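Local coordinates for shikimate kinase (Bacteroides thetaiotaomicron, PDB 3VAA), which probably transfers the gamma-phosphate of ATP to the 3-hydroxyl of shikimate, with magnesium as cofactor, in the pathway to chorismate, at residues F29-L41 and L131-L145. Residues are numbered along the deposited sequence; the frame is centred on the assembly and turned at random.
Sequences FLTGYMGAGKTTL and LFRRLRIAKQQRPIL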
loop_
_atom_site.group_PDB
_atom_site.type_symbol
_atom_site.label_atom_id
_atom_site.label_comp_id
_atom_site.label_asym_id
_atom_site.label_seq_id
_atom_site.Cartn_x
_atom_site.Cartn_y
_atom_site.Cartn_z
ATOM N N PHE A 29 -9.171 1.769 1.231
ATOM C CA PHE A 29 -8.019 0.855 1.228
ATOM C C PHE A 29 -7.027 1.374 0.181
ATOM O O PHE A 29 -7.412 1.627 -0.942
ATOM C CB PHE A 29 -8.402 -0.561 0.826
ATOM C CG PHE A 29 -9.295 -1.259 1.787
ATOM C CD1 PHE A 29 -8.780 -1.847 2.916
ATOM C CD2 PHE A 29 -10.665 -1.378 1.526
ATOM C CE1 PHE A 29 -9.596 -2.515 3.787
ATOM C CE2 PHE A 29 -11.496 -2.048 2.401
ATOM C CZ PHE A 29 -10.973 -2.598 3.534
ATOM N N LEU A 30 -5.760 1.508 0.562
ATOM C CA LEU A 30 -4.725 1.921 -0.377
ATOM C C LEU A 30 -3.845 0.717 -0.666
ATOM O O LEU A 30 -3.424 -0.018 0.253
ATOM C CB LEU A 30 -3.891 3.085 0.174
ATOM C CG LEU A 30 -4.688 4.316 0.620
ATOM C CD1 LEU A 30 -3.764 5.374 1.244
ATOM C CD2 LEU A 30 -5.511 4.923 -0.499
ATOM N N THR A 31 -3.578 0.514 -1.954
ATOM C CA THR A 31 -2.794 -0.593 -2.431
ATOM C C THR A 31 -1.721 -0.082 -3.396
ATOM O O THR A 31 -1.850 1.005 -3.985
ATOM C CB THR A 31 -3.664 -1.636 -3.169
ATOM O OG1 THR A 31 -4.189 -1.069 -4.370
ATOM C CG2 THR A 31 -4.839 -2.152 -2.266
ATOM N N GLY A 32 -0.683 -0.877 -3.582
ATOM C CA GLY A 32 0.392 -0.505 -4.490
ATOM C C GLY A 32 1.723 -1.011 -3.988
ATOM O O GLY A 32 1.815 -1.593 -2.910
ATOM N N TYR A 33 2.770 -0.773 -4.776
ATOM C CA TYR A 33 4.085 -1.301 -4.462
ATOM C C TYR A 33 4.809 -0.458 -3.436
ATOM O O TYR A 33 4.409 0.678 -3.174
ATOM C CB TYR A 33 4.902 -1.350 -5.769
ATOM C CG TYR A 33 6.143 -2.208 -5.747
ATOM C CD1 TYR A 33 6.078 -3.572 -5.460
ATOM C CD2 TYR A 33 7.391 -1.663 -6.056
ATOM C CE1 TYR A 33 7.219 -4.354 -5.449
ATOM C CE2 TYR A 33 8.533 -2.448 -6.068
ATOM C CZ TYR A 33 8.444 -3.789 -5.758
ATOM O OH TYR A 33 9.595 -4.539 -5.773
ATOM N N MET A 34 5.854 -1.019 -2.838
ATOM C CA MET A 34 6.715 -0.230 -1.961
ATOM C C MET A 34 7.226 0.974 -2.752
ATOM O O MET A 34 7.597 0.859 -3.940
ATOM C CB MET A 34 7.914 -1.040 -1.444
ATOM C CG MET A 34 8.801 -1.634 -2.507
ATOM S SD MET A 34 10.273 -2.386 -1.790
ATOM C CE MET A 34 11.037 -3.137 -3.207
ATOM N N GLY A 35 7.236 2.131 -2.096
ATOM C CA GLY A 35 7.685 3.355 -2.721
ATOM C C GLY A 35 6.593 4.149 -3.389
ATOM O O GLY A 35 6.821 5.297 -3.755
ATOM N N ALA A 36 5.403 3.555 -3.545
ATOM C CA ALA A 36 4.282 4.236 -4.232
ATOM C C ALA A 36 3.731 5.443 -3.489
ATOM O O ALA A 36 3.159 6.327 -4.100
ATOM C CB ALA A 36 3.154 3.250 -4.530
ATOM N N GLY A 37 3.914 5.479 -2.177
ATOM C CA GLY A 37 3.411 6.580 -1.351
ATOM C C GLY A 37 2.195 6.271 -0.500
ATOM O O GLY A 37 1.489 7.183 -0.085
ATOM N N LYS A 38 1.950 4.987 -0.215
ATOM C CA LYS A 38 0.794 4.595 0.598
ATOM C C LYS A 38 0.777 5.264 1.970
ATOM O O LYS A 38 -0.267 5.723 2.414
ATOM C CB LYS A 38 0.717 3.065 0.726
ATOM C CG LYS A 38 0.501 2.359 -0.613
ATOM C CD LYS A 38 0.554 0.819 -0.482
ATOM C CE LYS A 38 1.921 0.304 -0.101
ATOM N NZ LYS A 38 1.951 -1.142 -0.200
ATOM N N THR A 39 1.933 5.363 2.624
ATOM C CA THR A 39 2.006 6.014 3.929
ATOM C C THR A 39 1.902 7.532 3.791
ATOM O O THR A 39 1.125 8.194 4.505
ATOM C CB THR A 39 3.302 5.606 4.663
ATOM O OG1 THR A 39 3.265 4.189 4.879
ATOM C CG2 THR A 39 3.430 6.331 6.018
ATOM N N THR A 40 2.685 8.086 2.878
ATOM C CA THR A 40 2.692 9.533 2.658
ATOM C C THR A 40 1.300 10.069 2.279
ATOM O O THR A 40 0.777 10.995 2.900
ATOM C CB THR A 40 3.725 9.889 1.568
ATOM O OG1 THR A 40 5.026 9.547 2.049
ATOM C CG2 THR A 40 3.703 11.410 1.210
ATOM N N LEU A 41 0.717 9.507 1.234
ATOM C CA LEU A 41 -0.588 9.954 0.775
ATOM C C LEU A 41 -1.674 9.556 1.758
ATOM O O LEU A 41 -2.569 10.343 2.049
ATOM C CB LEU A 41 -0.888 9.375 -0.611
ATOM C CG LEU A 41 -2.245 9.790 -1.171
ATOM C CD1 LEU A 41 -2.391 11.309 -1.232
ATOM C CD2 LEU A 41 -2.436 9.200 -2.565
ATOM N N LEU A 131 9.367 5.149 -9.093
ATOM C CA LEU A 131 9.656 4.127 -8.073
ATOM C C LEU A 131 11.174 3.931 -7.932
ATOM O O LEU A 131 11.700 3.804 -6.810
ATOM C CB LEU A 131 8.977 2.797 -8.422
ATOM C CG LEU A 131 7.463 2.788 -8.286
ATOM C CD1 LEU A 131 6.922 1.444 -8.725
ATOM C CD2 LEU A 131 7.032 3.107 -6.824
ATOM N N PHE A 132 11.864 3.912 -9.080
ATOM C CA PHE A 132 13.323 3.765 -9.140
ATOM C C PHE A 132 13.992 4.857 -8.319
ATOM O O PHE A 132 14.813 4.574 -7.417
ATOM C CB PHE A 132 13.781 3.776 -10.609
ATOM C CG PHE A 132 15.278 3.684 -10.802
ATOM C CD1 PHE A 132 15.923 2.447 -10.773
ATOM C CD2 PHE A 132 16.028 4.821 -11.045
ATOM C CE1 PHE A 132 17.297 2.347 -10.963
ATOM C CE2 PHE A 132 17.415 4.729 -11.245
ATOM C CZ PHE A 132 18.045 3.482 -11.198
ATOM N N ARG A 133 13.656 6.109 -8.605
ATOM C CA ARG A 133 14.240 7.219 -7.839
ATOM C C ARG A 133 13.953 7.106 -6.343
ATOM O O ARG A 133 14.868 7.172 -5.512
ATOM C CB ARG A 133 13.696 8.544 -8.347
ATOM C CG ARG A 133 14.372 9.762 -7.739
ATOM C CD ARG A 133 13.710 10.990 -8.291
ATOM N NE ARG A 133 12.345 11.092 -7.777
ATOM C CZ ARG A 133 11.295 11.521 -8.468
ATOM N NH1 ARG A 133 11.408 11.851 -9.744
ATOM N NH2 ARG A 133 10.111 11.585 -7.884
ATOM N N ARG A 134 12.681 6.925 -5.992
ATOM C CA ARG A 134 12.297 6.856 -4.590
ATOM C C ARG A 134 12.963 5.718 -3.835
ATOM O O ARG A 134 13.415 5.901 -2.716
ATOM C CB ARG A 134 10.783 6.717 -4.435
ATOM C CG ARG A 134 10.002 7.938 -4.881
ATOM C CD ARG A 134 8.498 7.636 -4.810
ATOM N NE ARG A 134 7.689 8.802 -5.134
ATOM C CZ ARG A 134 6.364 8.791 -5.257
ATOM N NH1 ARG A 134 5.664 7.673 -5.089
ATOM N NH2 ARG A 134 5.734 9.909 -5.572
ATOM N N LEU A 135 13.027 4.543 -4.455
ATOM C CA LEU A 135 13.590 3.375 -3.795
ATOM C C LEU A 135 15.106 3.469 -3.684
ATOM O O LEU A 135 15.677 2.976 -2.720
ATOM C CB LEU A 135 13.112 2.085 -4.480
ATOM C CG LEU A 135 11.602 1.850 -4.316
ATOM C CD1 LEU A 135 11.101 0.710 -5.191
ATOM C CD2 LEU A 135 11.202 1.595 -2.859
ATOM N N ARG A 136 15.744 4.100 -4.667
ATOM C CA ARG A 136 17.192 4.361 -4.620
ATOM C C ARG A 136 17.521 5.201 -3.402
ATOM O O ARG A 136 18.474 4.934 -2.665
ATOM C CB ARG A 136 17.621 5.176 -5.838
ATOM C CG ARG A 136 18.360 4.452 -6.919
ATOM C CD ARG A 136 18.800 5.487 -7.965
ATOM N NE ARG A 136 20.203 5.349 -8.316
ATOM C CZ ARG A 136 20.831 6.121 -9.196
ATOM N NH1 ARG A 136 20.170 7.080 -9.833
ATOM N NH2 ARG A 136 22.123 5.931 -9.442
ATOM N N ILE A 137 16.737 6.253 -3.216
ATOM C CA ILE A 137 16.934 7.169 -2.093
ATOM C C ILE A 137 16.620 6.507 -0.758
ATOM O O ILE A 137 17.235 6.827 0.260
ATOM C CB ILE A 137 16.082 8.434 -2.281
ATOM C CG1 ILE A 137 16.618 9.234 -3.462
ATOM C CG2 ILE A 137 16.139 9.298 -1.051
ATOM C CD1 ILE A 137 18.019 9.767 -3.258
ATOM N N ALA A 138 15.675 5.568 -0.776
ATOM C CA ALA A 138 15.284 4.820 0.418
ATOM C C ALA A 138 15.907 3.411 0.443
ATOM O O ALA A 138 15.412 2.535 1.155
ATOM C CB ALA A 138 13.765 4.683 0.465
ATOM N N LYS A 139 16.980 3.201 -0.322
ATOM C CA LYS A 139 17.632 1.878 -0.444
ATOM C C LYS A 139 17.899 1.214 0.901
ATOM O O LYS A 139 17.620 0.026 1.078
ATOM C CB LYS A 139 18.947 2.009 -1.231
ATOM C CG LYS A 139 19.820 0.737 -1.261
ATOM C CD LYS A 139 19.213 -0.389 -2.095
ATOM C CE LYS A 139 19.283 -0.088 -3.590
ATOM N NZ LYS A 139 20.701 0.088 -4.038
ATOM N N GLN A 140 18.441 1.978 1.844
ATOM C CA GLN A 140 18.759 1.458 3.187
ATOM C C GLN A 140 17.538 0.860 3.903
ATOM O O GLN A 140 17.671 -0.064 4.714
ATOM C CB GLN A 140 19.359 2.576 4.045
ATOM C CG GLN A 140 19.540 2.235 5.538
ATOM C CD GLN A 140 20.451 1.050 5.775
ATOM O OE1 GLN A 140 21.345 0.762 4.968
ATOM N NE2 GLN A 140 20.258 0.369 6.907
ATOM N N GLN A 141 16.357 1.397 3.619
ATOM C CA GLN A 141 15.137 0.934 4.273
ATOM C C GLN A 141 14.496 -0.266 3.581
ATOM O O GLN A 141 13.471 -0.758 4.048
ATOM C CB GLN A 141 14.097 2.067 4.356
ATOM C CG GLN A 141 14.423 3.152 5.345
ATOM C CD GLN A 141 15.572 4.046 4.918
ATOM O OE1 GLN A 141 15.562 4.615 3.817
ATOM N NE2 GLN A 141 16.553 4.211 5.801
ATOM N N ARG A 142 15.097 -0.739 2.486
ATOM C CA ARG A 142 14.526 -1.849 1.699
ATOM C C ARG A 142 15.592 -2.907 1.453
ATOM O O ARG A 142 16.257 -2.882 0.411
ATOM C CB ARG A 142 14.015 -1.315 0.344
ATOM C CG ARG A 142 13.041 -0.150 0.438
ATOM C CD ARG A 142 11.721 -0.554 1.084
ATOM N NE ARG A 142 10.744 0.537 1.017
ATOM C CZ ARG A 142 9.490 0.447 1.451
ATOM N NH1 ARG A 142 9.044 -0.686 1.991
ATOM N NH2 ARG A 142 8.672 1.494 1.336
ATOM N N PRO A 143 15.774 -3.833 2.409
ATOM C CA PRO A 143 16.807 -4.873 2.305
ATOM C C PRO A 143 16.763 -5.735 1.040
ATOM O O PRO A 143 17.819 -6.116 0.524
ATOM C CB PRO A 143 16.558 -5.740 3.549
ATOM C CG PRO A 143 15.172 -5.442 3.963
ATOM C CD PRO A 143 14.975 -4.000 3.639
ATOM N N ILE A 144 15.566 -6.036 0.538
ATOM C CA ILE A 144 15.447 -6.847 -0.674
ATOM C C ILE A 144 16.187 -6.223 -1.884
ATOM O O ILE A 144 16.572 -6.940 -2.810
ATOM C CB ILE A 144 13.944 -7.104 -1.033
ATOM C CG1 ILE A 144 13.789 -8.342 -1.923
ATOM C CG2 ILE A 144 13.303 -5.878 -1.672
ATOM C CD1 ILE A 144 12.322 -8.709 -2.201
ATOM N N LEU A 145 16.399 -4.905 -1.870
ATOM C CA LEU A 145 17.077 -4.211 -2.997
ATOM C C LEU A 145 18.591 -4.062 -2.822
ATOM O O LEU A 145 19.289 -3.603 -3.733
ATOM C CB LEU A 145 16.492 -2.810 -3.179
ATOM C CG LEU A 145 14.978 -2.736 -3.354
ATOM C CD1 LEU A 145 14.545 -1.283 -3.536
ATOM C CD2 LEU A 145 14.542 -3.588 -4.545
#
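With CG of Met34 set between its own backbone N and carbonyl carbon (chi1 57°) and the chain extended beyond it, the thioether runs alongside Arg142, which bends at chi2 (-66°) and slides past in the opposite direction. The Arg142 guanidinium thereby lies flat over Met34, whose CB sits over the centre of one face, 3.6 Å from CZ. Farther out, Met34 SD packs against CD of Arg142, and Met34 CE meets Leu145 CD2 tip to tip at 3.8 Å, with Ile144 CG2 also touching that methyl.

Against the type II beta turn from Tyr33 to Ala36, helix 128-137 presents Leu131 and Leu135. Leu131 CD2 presses on the peptide between Gly35 and Ala36, 3.6 Å from Gly35 C, while Leu135 CD2 packs directly on the Gly35 backbone, 3.9 Å from Gly35 CA. The other methyls, CD1 of each leucine, reach the Tyr33 ring.

Arg134, extended from CG to NE, reaches to the loop and directs NH1 to Gly35 O, a bond of 3.0 Å with an N-H...O angle of 159° that lies in the carbonyl plane on a lone pair. The same nitrogen makes a weak bond to Ala36 O. Glu181 forms a salt bridge with NE and Ala177 O accepts from NH2, fixing the guanidinium's rotation.

Lys38 NZ hydrogen-bonds Gly32 O across the loop. This strand-loop-helix, packed against helix 128-137, which follows strand 120-125, and approached by Arg142, which probably also binds ATP, is consistent with the Walker A P-loop of a shikimate kinase, where residues 35-40 probably bind ATP.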